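Local coordinates for protein GH18 chiitnase (Pseudoalteromonas aurantia, PDB 6K7Z) that breaks down chitin as an endochitinase of glycoside hydrolase family 18, probably cutting beta-1,4 linkages within the polysaccharide chain, at residues K3-Y8 and W183-F188; Q157-E162 and Y189-W194; P193-P198 and A230-M235; A221-T226 and G255-W260. One frame throughout, in Å; residues are numbered along the deposited sequence.

How the contacts relate
Contacts 1 and 4 lie in the buried body of the barrel, whereas contacts 2 and 3 join loops at its rim and are only partly buried. Contact 4 pairs two neighbouring strands through backbone hydrogen bonds; contact 1 spans the lumen between strands that are not neighbours, and there only side chains meet. The two come together because strand 256-260 also pairs with strand 3-8. Contacts 2 and 3 share Pro193 and Trp194, so the loop after strand 183-187 leans on the loop before it through Trp194 and Asn191 and on the loop after it through Ser195 and Ala196. Rim chemistry mixes prolines, an indole, amides, hydroxyls and waters.

Contact 1: residues K3-Y8 and W183-F188; sequences KTITYY and WLNVQF
Trp183 meets Lys3 and Ile5 across the inside of the barrel, between strands whose axes come no nearer than 10.0 Å and run at 62° to each other. Its CG sits between the backbone N and the carbonyl carbon (chi1 58°), which carries the indole toward strand 3-8. The Lys3 chain crosses one face of the six-membered ring: CD stands 4.0 Å from the ring centroid, close to the normal, in a CH-pi contact, and Lys3 CE reaches Trp183 CZ3 at 3.4 Å. The ammonium group runs on to a salt bridge with Glu217. Ile5 extends its CD1 obliquely to the pyrrole part of the same indole, 3.6 Å from Trp183 CE2. Two residues on, Asn185 also turns inward, and its OD1 lies 3.4 Å from that Ile5 methyl, so CD1 is wedged between the indole and the amide. The other branch of the amide, Asn185 ND2, is 3.5 Å from Tyr7 OH, with the amide and phenol planes 79° apart. Tyr7 OH is hydrogen-bonded to Asp113, to which Asn185 ND2 also makes a weak bond. Side chains that meet across a lumen between non-adjacent parallel strands are the core filling of a TIM barrel; Asp113 belongs to the DxxDxDxE signature of family 18, so Tyr7 and Asn185 probably help to position that motif.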
loop_
_atom_site.group_PDB
_atom_site.type_symbol
_atom_site.label_atom_id
_atom_site.label_comp_id
_atom_site.label_asym_id
_atom_site.label_seq_id
_atom_site.Cartn_x
_atom_site.Cartn_y
_atom_site.Cartn_z
ATOM N N LYS A 3 10.667 6.585 5.068
ATOM C CA LYS A 3 9.316 7.127 5.114
ATOM C C LYS A 3 8.490 6.296 6.075
ATOM O O LYS A 3 8.747 5.160 6.188
ATOM C CB LYS A 3 8.665 6.930 3.766
ATOM C CG LYS A 3 9.057 7.851 2.641
ATOM C CD LYS A 3 8.442 7.383 1.338
ATOM C CE LYS A 3 9.064 8.062 0.136
ATOM N NZ LYS A 3 10.508 8.189 0.166
ATOM N N THR A 4 7.493 6.895 6.694
ATOM C CA THR A 4 6.542 6.230 7.580
ATOM C C THR A 4 5.169 6.320 6.916
ATOM O O THR A 4 4.781 7.347 6.510
ATOM C CB THR A 4 6.558 6.772 8.998
ATOM O OG1 THR A 4 6.423 8.157 8.989
ATOM C CG2 THR A 4 7.857 6.344 9.641
ATOM N N ILE A 5 4.506 5.176 6.828
ATOM C CA ILE A 5 3.268 5.055 6.076
ATOM C C ILE A 5 2.260 4.295 6.925
ATOM O O ILE A 5 2.619 3.342 7.626
ATOM C CB ILE A 5 3.525 4.353 4.731
ATOM C CG1 ILE A 5 4.599 5.127 3.959
ATOM C CG2 ILE A 5 2.236 4.229 3.902
ATOM C CD1 ILE A 5 4.854 4.625 2.597
ATOM N N THR A 6 0.998 4.717 6.879
ATOM C CA THR A 6 -0.040 3.960 7.561
ATOM C C THR A 6 -1.274 3.907 6.683
ATOM O O THR A 6 -1.487 4.772 5.835
ATOM C CB THR A 6 -0.386 4.553 8.945
ATOM O OG1 THR A 6 -1.326 3.700 9.617
ATOM C CG2 THR A 6 -0.949 5.973 8.823
ATOM N N TYR A 7 -2.083 2.870 6.891
ATOM C CA TYR A 7 -3.409 2.768 6.295
ATOM C C TYR A 7 -4.479 3.210 7.283
ATOM O O TYR A 7 -4.433 2.863 8.466
ATOM C CB TYR A 7 -3.720 1.343 5.848
ATOM C CG TYR A 7 -2.995 0.930 4.595
ATOM C CD1 TYR A 7 -1.670 0.496 4.658
ATOM C CD2 TYR A 7 -3.620 0.982 3.364
ATOM C CE1 TYR A 7 -0.984 0.137 3.527
ATOM C CE2 TYR A 7 -2.937 0.611 2.208
ATOM C CZ TYR A 7 -1.624 0.191 2.308
ATOM O OH TYR A 7 -0.929 -0.177 1.192
ATOM N N TYR A 8 -5.454 3.969 6.791
ATOM C CA TYR A 8 -6.586 4.387 7.604
ATOM C C TYR A 8 -7.832 3.703 7.054
ATOM O O TYR A 8 -8.323 4.068 5.984
ATOM C CB TYR A 8 -6.725 5.904 7.599
ATOM C CG TYR A 8 -7.768 6.419 8.567
ATOM C CD1 TYR A 8 -7.449 6.610 9.898
ATOM C CD2 TYR A 8 -9.059 6.718 8.152
ATOM C CE1 TYR A 8 -8.370 7.091 10.800
ATOM C CE2 TYR A 8 -10.005 7.200 9.070
ATOM C CZ TYR A 8 -9.644 7.373 10.395
ATOM O OH TYR A 8 -10.543 7.857 11.342
ATOM N N TRP A 183 6.907 3.560 -4.670
ATOM C CA TRP A 183 7.411 2.563 -3.729
ATOM C C TRP A 183 6.405 1.428 -3.601
ATOM O O TRP A 183 5.263 1.521 -4.057
ATOM C CB TRP A 183 7.704 3.164 -2.352
ATOM C CG TRP A 183 6.531 3.818 -1.698
ATOM C CD1 TRP A 183 5.522 3.198 -1.006
ATOM C CD2 TRP A 183 6.253 5.218 -1.645
ATOM N NE1 TRP A 183 4.631 4.131 -0.545
ATOM C CE2 TRP A 183 5.053 5.379 -0.926
ATOM C CE3 TRP A 183 6.900 6.357 -2.137
ATOM C CZ2 TRP A 183 4.492 6.628 -0.685
ATOM C CZ3 TRP A 183 6.337 7.597 -1.897
ATOM C CH2 TRP A 183 5.143 7.724 -1.188
ATOM N N LEU A 184 6.857 0.355 -2.966
ATOM C CA LEU A 184 6.052 -0.822 -2.675
ATOM C C LEU A 184 5.848 -0.911 -1.172
ATOM O O LEU A 184 6.824 -0.883 -0.418
ATOM C CB LEU A 184 6.748 -2.096 -3.150
ATOM C CG LEU A 184 7.151 -2.206 -4.615
ATOM C CD1 LEU A 184 7.854 -3.552 -4.853
ATOM C CD2 LEU A 184 5.915 -2.049 -5.518
ATOM N N ASN A 185 4.593 -1.030 -0.743
ATOM C CA ASN A 185 4.281 -1.286 0.668
ATOM C C ASN A 185 4.207 -2.798 0.840
ATOM O O ASN A 185 3.146 -3.398 0.667
ATOM C CB ASN A 185 2.962 -0.629 1.061
ATOM C CG ASN A 185 2.998 0.894 0.953
ATOM O OD1 ASN A 185 3.921 1.545 1.444
ATOM N ND2 ASN A 185 1.977 1.464 0.312
ATOM N N VAL A 186 5.342 -3.432 1.155
ATOM C CA VAL A 186 5.379 -4.893 1.245
ATOM C C VAL A 186 4.705 -5.339 2.541
ATOM O O VAL A 186 5.083 -4.906 3.635
ATOM C CB VAL A 186 6.820 -5.423 1.170
ATOM C CG1 VAL A 186 6.809 -6.948 1.180
ATOM C CG2 VAL A 186 7.539 -4.882 -0.076
ATOM N N GLN A 187 3.715 -6.227 2.426
ATOM C CA GLN A 187 2.954 -6.694 3.586
ATOM C C GLN A 187 3.652 -7.904 4.189
ATOM O O GLN A 187 3.382 -9.051 3.827
ATOM C CB GLN A 187 1.522 -7.039 3.194
ATOM C CG GLN A 187 0.809 -5.970 2.393
ATOM C CD GLN A 187 -0.657 -6.304 2.170
ATOM O OE1 GLN A 187 -1.264 -7.024 2.964
ATOM N NE2 GLN A 187 -1.236 -5.775 1.084
ATOM N N PHE A 188 4.541 -7.656 5.150
ATOM C CA PHE A 188 5.203 -8.768 5.813
ATOM C C PHE A 188 4.307 -9.340 6.908
ATOM O O PHE A 188 4.717 -9.453 8.069
ATOM C CB PHE A 188 6.563 -8.331 6.373
ATOM C CG PHE A 188 7.612 -8.112 5.307
ATOM C CD1 PHE A 188 8.142 -9.189 4.604
ATOM C CD2 PHE A 188 8.050 -6.825 4.987
ATOM C CE1 PHE A 188 9.100 -8.998 3.626
ATOM C CE2 PHE A 188 9.022 -6.627 4.008
ATOM C CZ PHE A 188 9.544 -7.719 3.322
#

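Contact 2: residues Q157-E162 and Y189-W194; sequences QPPYLE and YNNPPW
Pro158 and Asn191 bring the two backbones nearest, with 7.3 Å between Pro158 CA and Asn191 CA. Residues 158-160 have helical backbone angles and form a short turn, with Tyr160 N bonded to Gln157 O and Leu161 N to Pro158 O; the opposing loop is irregular and bends through a cis peptide before Pro193. Trp194 reaches back from that bend. Its indole lies flat on Pro158, whose CB is centred over one face, 3.5 Å from the centroid of the six-membered ring. Pro159 CG comes obliquely to Trp194 CZ3 at 3.7 Å, and Glu162 OE2 lies at the ring edge, near its plane, 3.5 Å from Trp194 CZ2. The polar ends turn to helix 198-209: Trp194 NE1 bonds Ser204 and Glu162 OE2 bonds Tyr208. Without the indole, as with an alanine here, Pro158 and Pro159 would probably lose their aromatic cover and Ser204 its partner. The two segments are the loops after strands 151-154 and 183-187, at the C-terminal rim of the TIM barrel, the end where family 18 enzymes have their active site. Both N-H groups of the Asn191 amide are used. One gives a nearly straight bond to Gln157 OE1 (Asn191 ND2 to OE1 3.0 Å, 167° at the hydrogen), lying in the carbonyl plane on a lone pair; the other goes to Tyr189 O at 2.9 Å from Asn191 ND2. These two bonds fix the amide's rotation. A water donates to both Gln157 OE1 and Asn191 OD1, closing a second bridge between the amides, whose planes are 60° apart.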
loop_
_atom_site.group_PDB
_atom_site.type_symbol
_atom_site.label_atom_id
_atom_site.label_comp_id
_atom_site.label_asym_id
_atom_site.label_seq_id
_atom_site.Cartn_x
_atom_site.Cartn_y
_atom_site.Cartn_z
ATOM N N GLN A 157 2.391 -8.497 -1.492
ATOM C CA GLN A 157 2.790 -9.478 -0.497
ATOM C C GLN A 157 4.088 -10.154 -0.924
ATOM O O GLN A 157 4.432 -10.153 -2.110
ATOM C CB GLN A 157 1.674 -10.496 -0.311
ATOM C CG GLN A 157 0.424 -9.844 0.260
ATOM C CD GLN A 157 -0.806 -10.688 0.076
ATOM O OE1 GLN A 157 -0.940 -11.753 0.684
ATOM N NE2 GLN A 157 -1.716 -10.220 -0.766
ATOM N N PRO A 158 4.848 -10.704 0.023
ATOM C CA PRO A 158 6.203 -11.180 -0.283
ATOM C C PRO A 158 6.245 -12.182 -1.429
ATOM O O PRO A 158 7.156 -12.098 -2.263
ATOM C CB PRO A 158 6.660 -11.813 1.041
ATOM C CG PRO A 158 5.980 -10.975 2.080
ATOM C CD PRO A 158 4.609 -10.654 1.481
ATOM N N PRO A 159 5.315 -13.148 -1.520
ATOM C CA PRO A 159 5.423 -14.111 -2.636
ATOM C C PRO A 159 5.407 -13.448 -3.999
ATOM O O PRO A 159 5.982 -13.990 -4.954
ATOM C CB PRO A 159 4.207 -15.024 -2.441
ATOM C CG PRO A 159 3.929 -14.970 -0.979
ATOM C CD PRO A 159 4.233 -13.539 -0.591
ATOM N N TYR A 160 4.782 -12.276 -4.107
ATOM C CA TYR A 160 4.708 -11.574 -5.381
ATOM C C TYR A 160 6.076 -11.136 -5.884
ATOM O O TYR A 160 6.221 -10.865 -7.084
ATOM C CB TYR A 160 3.825 -10.340 -5.254
ATOM C CG TYR A 160 2.366 -10.567 -4.905
ATOM C CD1 TYR A 160 1.820 -11.847 -4.791
ATOM C CD2 TYR A 160 1.535 -9.480 -4.675
ATOM C CE1 TYR A 160 0.471 -12.015 -4.473
ATOM C CE2 TYR A 160 0.204 -9.640 -4.369
ATOM C CZ TYR A 160 -0.323 -10.900 -4.258
ATOM O OH TYR A 160 -1.657 -11.020 -3.949
ATOM N N LEU A 161 7.064 -11.040 -4.993
ATOM C CA LEU A 161 8.375 -10.462 -5.277
ATOM C C LEU A 161 9.502 -11.493 -5.246
ATOM O O LEU A 161 10.678 -11.125 -5.354
ATOM C CB LEU A 161 8.672 -9.344 -4.276
ATOM C CG LEU A 161 7.770 -8.109 -4.403
ATOM C CD1 LEU A 161 7.779 -7.265 -3.139
ATOM C CD2 LEU A 161 8.179 -7.274 -5.598
ATOM N N GLU A 162 9.172 -12.768 -5.112
ATOM C CA GLU A 162 10.164 -13.830 -5.005
ATOM C C GLU A 162 10.595 -14.245 -6.408
ATOM O O GLU A 162 9.834 -14.895 -7.133
ATOM C CB GLU A 162 9.579 -14.999 -4.219
ATOM C CG GLU A 162 9.433 -14.697 -2.723
ATOM C CD GLU A 162 10.774 -14.662 -2.024
ATOM O OE1 GLU A 162 11.552 -15.620 -2.223
ATOM O OE2 GLU A 162 11.066 -13.686 -1.295
ATOM N N TYR A 189 3.087 -9.712 6.541
ATOM C CA TYR A 189 2.150 -10.336 7.462
ATOM C C TYR A 189 1.136 -11.110 6.633
ATOM O O TYR A 189 1.066 -10.965 5.411
ATOM C CB TYR A 189 1.472 -9.305 8.369
ATOM C CG TYR A 189 0.957 -8.087 7.649
ATOM C CD1 TYR A 189 1.780 -6.987 7.433
ATOM C CD2 TYR A 189 -0.348 -8.034 7.175
ATOM C CE1 TYR A 189 1.317 -5.865 6.765
ATOM C CE2 TYR A 189 -0.822 -6.917 6.516
ATOM C CZ TYR A 189 0.007 -5.832 6.317
ATOM O OH TYR A 189 -0.462 -4.711 5.649
ATOM N N ASN A 190 0.383 -11.978 7.312
ATOM C CA ASN A 190 -0.557 -12.890 6.654
ATOM C C ASN A 190 0.129 -13.750 5.606
ATOM O O ASN A 190 -0.515 -14.217 4.661
ATOM C CB ASN A 190 -1.727 -12.141 6.011
ATOM C CG ASN A 190 -2.542 -11.360 7.018
ATOM O OD1 ASN A 190 -2.647 -11.753 8.185
ATOM N ND2 ASN A 190 -3.131 -10.250 6.575
ATOM N N ASN A 191 1.432 -13.968 5.759
ATOM C CA ASN A 191 2.220 -14.661 4.740
ATOM C C ASN A 191 3.345 -15.417 5.403
ATOM O O ASN A 191 4.456 -14.897 5.563
ATOM C CB ASN A 191 2.787 -13.694 3.703
ATOM C CG ASN A 191 1.795 -13.355 2.626
ATOM O OD1 ASN A 191 1.601 -14.133 1.689
ATOM N ND2 ASN A 191 1.175 -12.182 2.732
ATOM N N PRO A 192 3.108 -16.671 5.778
ATOM C CA PRO A 192 4.218 -17.549 6.157
ATOM C C PRO A 192 5.053 -17.854 4.917
ATOM O O PRO A 192 4.494 -17.920 3.826
ATOM C CB PRO A 192 3.516 -18.808 6.678
ATOM C CG PRO A 192 2.079 -18.424 6.869
ATOM C CD PRO A 192 1.810 -17.356 5.847
ATOM N N PRO A 193 6.360 -18.065 5.069
ATOM C CA PRO A 193 7.133 -18.092 6.316
ATOM C C PRO A 193 7.731 -16.747 6.715
ATOM O O PRO A 193 8.598 -16.701 7.592
ATOM C CB PRO A 193 8.242 -19.087 5.998
ATOM C CG PRO A 193 8.498 -18.868 4.542
ATOM C CD PRO A 193 7.155 -18.546 3.924
ATOM N N TRP A 194 7.276 -15.661 6.091
ATOM C CA TRP A 194 7.756 -14.340 6.485
ATOM C C TRP A 194 7.145 -13.872 7.799
ATOM O O TRP A 194 7.807 -13.164 8.559
ATOM C CB TRP A 194 7.449 -13.306 5.403
ATOM C CG TRP A 194 8.180 -13.559 4.156
ATOM C CD1 TRP A 194 9.404 -13.079 3.813
ATOM C CD2 TRP A 194 7.733 -14.356 3.064
ATOM N NE1 TRP A 194 9.752 -13.527 2.562
ATOM C CE2 TRP A 194 8.743 -14.319 2.082
ATOM C CE3 TRP A 194 6.575 -15.102 2.819
ATOM C CZ2 TRP A 194 8.638 -15.005 0.877
ATOM C CZ3 TRP A 194 6.471 -15.782 1.615
ATOM C CH2 TRP A 194 7.492 -15.722 0.660
HETATM O O HOH W 1 0.031 -14.123 -0.603
#

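Contact 3: residues P193-P198 and A230-M235; sequences PWSANP and AGSGYM
Ser195 OG and Ser232 OG are hydrogen-bonded at 2.9 Å, and either could be the donor. The two hydroxyls reach each other from different torsions: in Ser195 the OG is anti to the carbonyl carbon (chi1 -77°), while in Ser232 it stands between the backbone N and the carbonyl carbon (chi1 62°). Ser195 OG is also hydrogen-bonded to Asn191 N, so the side chain is gripped twice. Beside this pair, Ser195 CB packs on Gly233 CA at 3.5 Å, tight enough that a side chain on Gly233 would crowd the Ser195 hydroxyl. A water accepts from Ala196 N and donates to Gly233 O, linking the backbones where they do not bond directly. Ala196, which has a positive phi, is the third residue of a type II turn from Trp194 to Asn197. Met235 packs against it: with CG anti to the carbonyl carbon (chi1 -68°), Met235 CG comes 3.6 Å from Ala196 CA; the extended chi2 carries SD on to 3.8 Å from Pro198 CG, and the bend at chi3 turns only the terminal methyl. Ile201, Ile240 and Phe223 also touch Met235. Were the thioether chain cut back to an alanine, a gap is likely to open beside Ala196, with Pro198 left without its sulfur neighbour. Asn197 faces away; its ND2 donates to Pro193 O at 2.9 Å, nearly along the C=O axis, and its OD1 makes a weak bond to Gln200 N, as an N-cap of helix 198-209. Two successive loops on the C-terminal rim, braced just before helices 198-209 and 237-251, are typical of the beta-to-alpha connections of a TIM barrel.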
loop_
_atom_site.group_PDB
_atom_site.type_symbol
_atom_site.label_atom_id
_atom_site.label_comp_id
_atom_site.label_asym_id
_atom_site.label_seq_id
_atom_site.Cartn_x
_atom_site.Cartn_y
_atom_site.Cartn_z
ATOM N N PRO A 193 6.360 -18.065 5.069
ATOM C CA PRO A 193 7.133 -18.092 6.316
ATOM C C PRO A 193 7.731 -16.747 6.715
ATOM O O PRO A 193 8.598 -16.701 7.592
ATOM C CB PRO A 193 8.242 -19.087 5.998
ATOM C CG PRO A 193 8.498 -18.868 4.542
ATOM C CD PRO A 193 7.155 -18.546 3.924
ATOM N N TRP A 194 7.276 -15.661 6.091
ATOM C CA TRP A 194 7.756 -14.340 6.485
ATOM C C TRP A 194 7.145 -13.872 7.799
ATOM O O TRP A 194 7.807 -13.164 8.559
ATOM C CB TRP A 194 7.449 -13.306 5.403
ATOM C CG TRP A 194 8.180 -13.559 4.156
ATOM C CD1 TRP A 194 9.404 -13.079 3.813
ATOM C CD2 TRP A 194 7.733 -14.356 3.064
ATOM N NE1 TRP A 194 9.752 -13.527 2.562
ATOM C CE2 TRP A 194 8.743 -14.319 2.082
ATOM C CE3 TRP A 194 6.575 -15.102 2.819
ATOM C CZ2 TRP A 194 8.638 -15.005 0.877
ATOM C CZ3 TRP A 194 6.471 -15.782 1.615
ATOM C CH2 TRP A 194 7.492 -15.722 0.660
ATOM N N SER A 195 5.883 -14.211 8.056
ATOM C CA SER A 195 5.169 -13.688 9.220
ATOM C C SER A 195 5.936 -13.958 10.504
ATOM O O SER A 195 6.260 -15.109 10.815
ATOM C CB SER A 195 3.773 -14.311 9.302
ATOM O OG SER A 195 2.879 -13.728 8.364
ATOM N N ALA A 196 6.247 -12.882 11.229
ATOM C CA ALA A 196 6.886 -12.938 12.549
ATOM C C ALA A 196 8.218 -13.674 12.505
ATOM O O ALA A 196 8.658 -14.258 13.505
ATOM C CB ALA A 196 5.957 -13.568 13.590
ATOM N N ASN A 197 8.881 -13.633 11.348
ATOM C CA ASN A 197 10.140 -14.334 11.114
ATOM C C ASN A 197 11.160 -13.299 10.657
ATOM O O ASN A 197 11.434 -13.169 9.452
ATOM C CB ASN A 197 9.931 -15.449 10.091
ATOM C CG ASN A 197 11.166 -16.267 9.837
ATOM O OD1 ASN A 197 12.274 -15.899 10.221
ATOM N ND2 ASN A 197 10.980 -17.396 9.156
ATOM N N PRO A 198 11.757 -12.555 11.593
ATOM C CA PRO A 198 12.603 -11.413 11.199
ATOM C C PRO A 198 13.725 -11.767 10.244
ATOM O O PRO A 198 13.994 -11.007 9.306
ATOM C CB PRO A 198 13.167 -10.914 12.540
ATOM C CG PRO A 198 12.254 -11.439 13.577
ATOM C CD PRO A 198 11.697 -12.727 13.059
ATOM N N ALA A 230 -3.673 -8.581 12.127
ATOM C CA ALA A 230 -3.371 -9.540 11.072
ATOM C C ALA A 230 -3.574 -10.946 11.603
ATOM O O ALA A 230 -3.391 -11.199 12.794
ATOM C CB ALA A 230 -1.938 -9.380 10.552
ATOM N N GLY A 231 -3.950 -11.856 10.699
ATOM C CA GLY A 231 -4.010 -13.262 11.058
ATOM C C GLY A 231 -2.670 -13.820 11.497
ATOM O O GLY A 231 -2.605 -14.663 12.395
ATOM N N SER A 232 -1.582 -13.361 10.880
ATOM C CA SER A 232 -0.248 -13.809 11.257
ATOM C C SER A 232 0.742 -12.682 11.020
ATOM O O SER A 232 0.534 -11.832 10.153
ATOM C CB SER A 232 0.172 -15.048 10.458
ATOM O OG SER A 232 0.227 -14.760 9.063
ATOM N N GLY A 233 1.819 -12.674 11.800
ATOM C CA GLY A 233 2.912 -11.749 11.573
ATOM C C GLY A 233 3.077 -10.649 12.598
ATOM O O GLY A 233 4.004 -9.839 12.456
ATOM N N TYR A 234 2.234 -10.580 13.625
ATOM C CA TYR A 234 2.465 -9.579 14.656
ATOM C C TYR A 234 3.810 -9.818 15.331
ATOM O O TYR A 234 4.178 -10.954 15.658
ATOM C CB TYR A 234 1.354 -9.580 15.705
ATOM C CG TYR A 234 1.768 -8.806 16.946
ATOM C CD1 TYR A 234 1.702 -7.410 16.983
ATOM C CD2 TYR A 234 2.261 -9.467 18.059
ATOM C CE1 TYR A 234 2.099 -6.703 18.105
ATOM C CE2 TYR A 234 2.669 -8.770 19.186
ATOM C CZ TYR A 234 2.585 -7.394 19.206
ATOM O OH TYR A 234 2.995 -6.712 20.331
ATOM N N MET A 235 4.555 -8.734 15.516
ATOM C CA MET A 235 5.767 -8.749 16.299
ATOM C C MET A 235 5.759 -7.521 17.196
ATOM O O MET A 235 5.336 -6.441 16.762
ATOM C CB MET A 235 7.027 -8.745 15.422
ATOM C CG MET A 235 7.234 -10.023 14.636
ATOM S SD MET A 235 8.783 -9.972 13.751
ATOM C CE MET A 235 8.433 -8.671 12.565
HETATM O O HOH W 2 5.867 -10.182 10.525
#

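Contact 4: residues A221-T226 and G255-W260; sequences AGFPVT and GGIMNW
Ala221 N donates to Gly256 O at 3.0 Å, and Ala221 O in turn accepts from Met258 N at 2.9 Å, beginning a parallel pairing of five backbone hydrogen bonds. Phe223 repeats the pattern two residues on, its N giving a bond to Met258 O (148° at the hydrogen) and its O receiving Trp260 N; Val225 N closes the series on Trp260 O at 3.0 Å. Four of the carbonyls also take a CA-H contact: Ala221 O from Ile257, Met258 O from Gly222, Phe223 O from Asn259 and Trp260 O from Pro224. The alternate peptides turn outward to the next strands: Gly222 bonds Phe188, just past strand 183-187, and Ile257 and Asn259 bond residues of strand 3-8. Together with helix 237-251 these strands form the last full beta-alpha-beta unit of the TIM barrel, and pairing of 256-260 with 3-8 closes the ring. On the face with Ala221 and Phe223, toward helices 237-251 and 269-277, Ile257 CD1 meets the edge of the Phe223 ring, 3.8 Å from CE2, and Val225 CG2 lies 3.6 Å from Asn259 CG. The Asn259 amide is satisfied away from this pair, OD1 by Thr6 OG1 and ND2 by Tyr23 OH. Toward the lumen, Met258 folds at chi2 and chi3 so that its CE rests 3.7 Å from Gly222 CA, so close that a beta carbon on that glycine would collide with it. Trp260, also on this face, leads its indole away from strand 219-224, and its ring meets that of Tyr7 at about 45°.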
loop_
_atom_site.group_PDB
_atom_site.type_symbol
_atom_site.label_atom_id
_atom_site.label_comp_id
_atom_site.label_asym_id
_atom_site.label_seq_id
_atom_site.Cartn_x
_atom_site.Cartn_y
_atom_site.Cartn_z
ATOM N N ALA A 221 8.832 -1.697 4.363
ATOM C CA ALA A 221 8.503 -2.916 5.093
ATOM C C ALA A 221 7.266 -2.682 5.953
ATOM O O ALA A 221 7.263 -1.790 6.807
ATOM C CB ALA A 221 9.682 -3.363 5.952
ATOM N N GLY A 222 6.221 -3.473 5.735
ATOM C CA GLY A 222 4.918 -3.254 6.368
ATOM C C GLY A 222 4.622 -4.293 7.440
ATOM O O GLY A 222 4.924 -5.484 7.267
ATOM N N PHE A 223 4.002 -3.843 8.534
ATOM C CA PHE A 223 3.764 -4.688 9.706
ATOM C C PHE A 223 2.418 -4.368 10.336
ATOM O O PHE A 223 1.923 -3.244 10.205
ATOM C CB PHE A 223 4.866 -4.492 10.760
ATOM C CG PHE A 223 6.216 -4.889 10.277
ATOM C CD1 PHE A 223 6.600 -6.219 10.292
ATOM C CD2 PHE A 223 7.089 -3.946 9.759
ATOM C CE1 PHE A 223 7.838 -6.593 9.815
ATOM C CE2 PHE A 223 8.337 -4.323 9.280
ATOM C CZ PHE A 223 8.709 -5.641 9.313
ATOM N N PRO A 224 1.825 -5.322 11.060
ATOM C CA PRO A 224 0.630 -5.008 11.853
ATOM C C PRO A 224 1.021 -4.290 13.134
ATOM O O PRO A 224 2.051 -4.597 13.742
ATOM C CB PRO A 224 0.029 -6.385 12.172
ATOM C CG PRO A 224 1.078 -7.399 11.809
ATOM C CD PRO A 224 2.299 -6.700 11.294
ATOM N N VAL A 225 0.188 -3.333 13.550
ATOM C CA VAL A 225 0.470 -2.614 14.790
ATOM C C VAL A 225 0.252 -3.525 15.986
ATOM O O VAL A 225 1.110 -3.629 16.869
ATOM C CB VAL A 225 -0.383 -1.341 14.897
ATOM C CG1 VAL A 225 -0.098 -0.618 16.211
ATOM C CG2 VAL A 225 -0.122 -0.428 13.705
ATOM N N THR A 226 -0.894 -4.189 16.032
ATOM C CA THR A 226 -1.260 -5.066 17.135
ATOM C C THR A 226 -1.561 -6.467 16.637
ATOM O O THR A 226 -1.743 -6.712 15.438
ATOM C CB THR A 226 -2.500 -4.568 17.871
ATOM O OG1 THR A 226 -3.623 -4.603 16.968
ATOM C CG2 THR A 226 -2.284 -3.151 18.422
ATOM N N GLY A 255 14.023 1.836 3.099
ATOM C CA GLY A 255 13.096 2.779 2.500
ATOM C C GLY A 255 12.051 3.287 3.474
ATOM O O GLY A 255 11.646 4.450 3.402
ATOM N N GLY A 256 11.588 2.434 4.373
ATOM C CA GLY A 256 10.661 2.898 5.387
ATOM C C GLY A 256 9.877 1.758 6.007
ATOM O O GLY A 256 10.142 0.579 5.762
ATOM N N ILE A 257 8.891 2.156 6.820
ATOM C CA ILE A 257 8.028 1.243 7.560
ATOM C C ILE A 257 6.584 1.637 7.318
ATOM O O ILE A 257 6.222 2.807 7.484
ATOM C CB ILE A 257 8.325 1.273 9.069
ATOM C CG1 ILE A 257 9.719 0.714 9.349
ATOM C CG2 ILE A 257 7.243 0.498 9.840
ATOM C CD1 ILE A 257 9.835 -0.788 9.079
ATOM N N MET A 258 5.763 0.658 6.952
ATOM C CA MET A 258 4.322 0.813 6.785
ATOM C C MET A 258 3.618 0.052 7.900
ATOM O O MET A 258 4.169 -0.908 8.446
ATOM C CB MET A 258 3.882 0.288 5.405
ATOM C CG MET A 258 2.358 0.270 5.176
ATOM S SD MET A 258 1.610 -1.293 5.711
ATOM C CE MET A 258 1.962 -2.368 4.327
ATOM N N ASN A 259 2.416 0.484 8.274
ATOM C CA ASN A 259 1.656 -0.319 9.222
ATOM C C ASN A 259 0.203 -0.455 8.795
ATOM O O ASN A 259 -0.364 0.396 8.097
ATOM C CB ASN A 259 1.735 0.221 10.672
ATOM C CG ASN A 259 0.943 1.502 10.885
ATOM O OD1 ASN A 259 -0.279 1.543 10.713
ATOM N ND2 ASN A 259 1.638 2.543 11.323
ATOM N N TRP A 260 -0.372 -1.572 9.210
ATOM C CA TRP A 260 -1.813 -1.775 9.207
ATOM C C TRP A 260 -2.181 -1.923 10.676
ATOM O O TRP A 260 -1.697 -2.857 11.316
ATOM C CB TRP A 260 -2.207 -3.032 8.411
ATOM C CG TRP A 260 -3.691 -3.239 8.376
ATOM C CD1 TRP A 260 -4.455 -3.907 9.300
ATOM C CD2 TRP A 260 -4.601 -2.716 7.404
ATOM N NE1 TRP A 260 -5.784 -3.855 8.939
ATOM C CE2 TRP A 260 -5.900 -3.128 7.779
ATOM C CE3 TRP A 260 -4.443 -1.958 6.238
ATOM C CZ2 TRP A 260 -7.039 -2.796 7.032
ATOM C CZ3 TRP A 260 -5.565 -1.631 5.502
ATOM C CH2 TRP A 260 -6.850 -2.045 5.899
#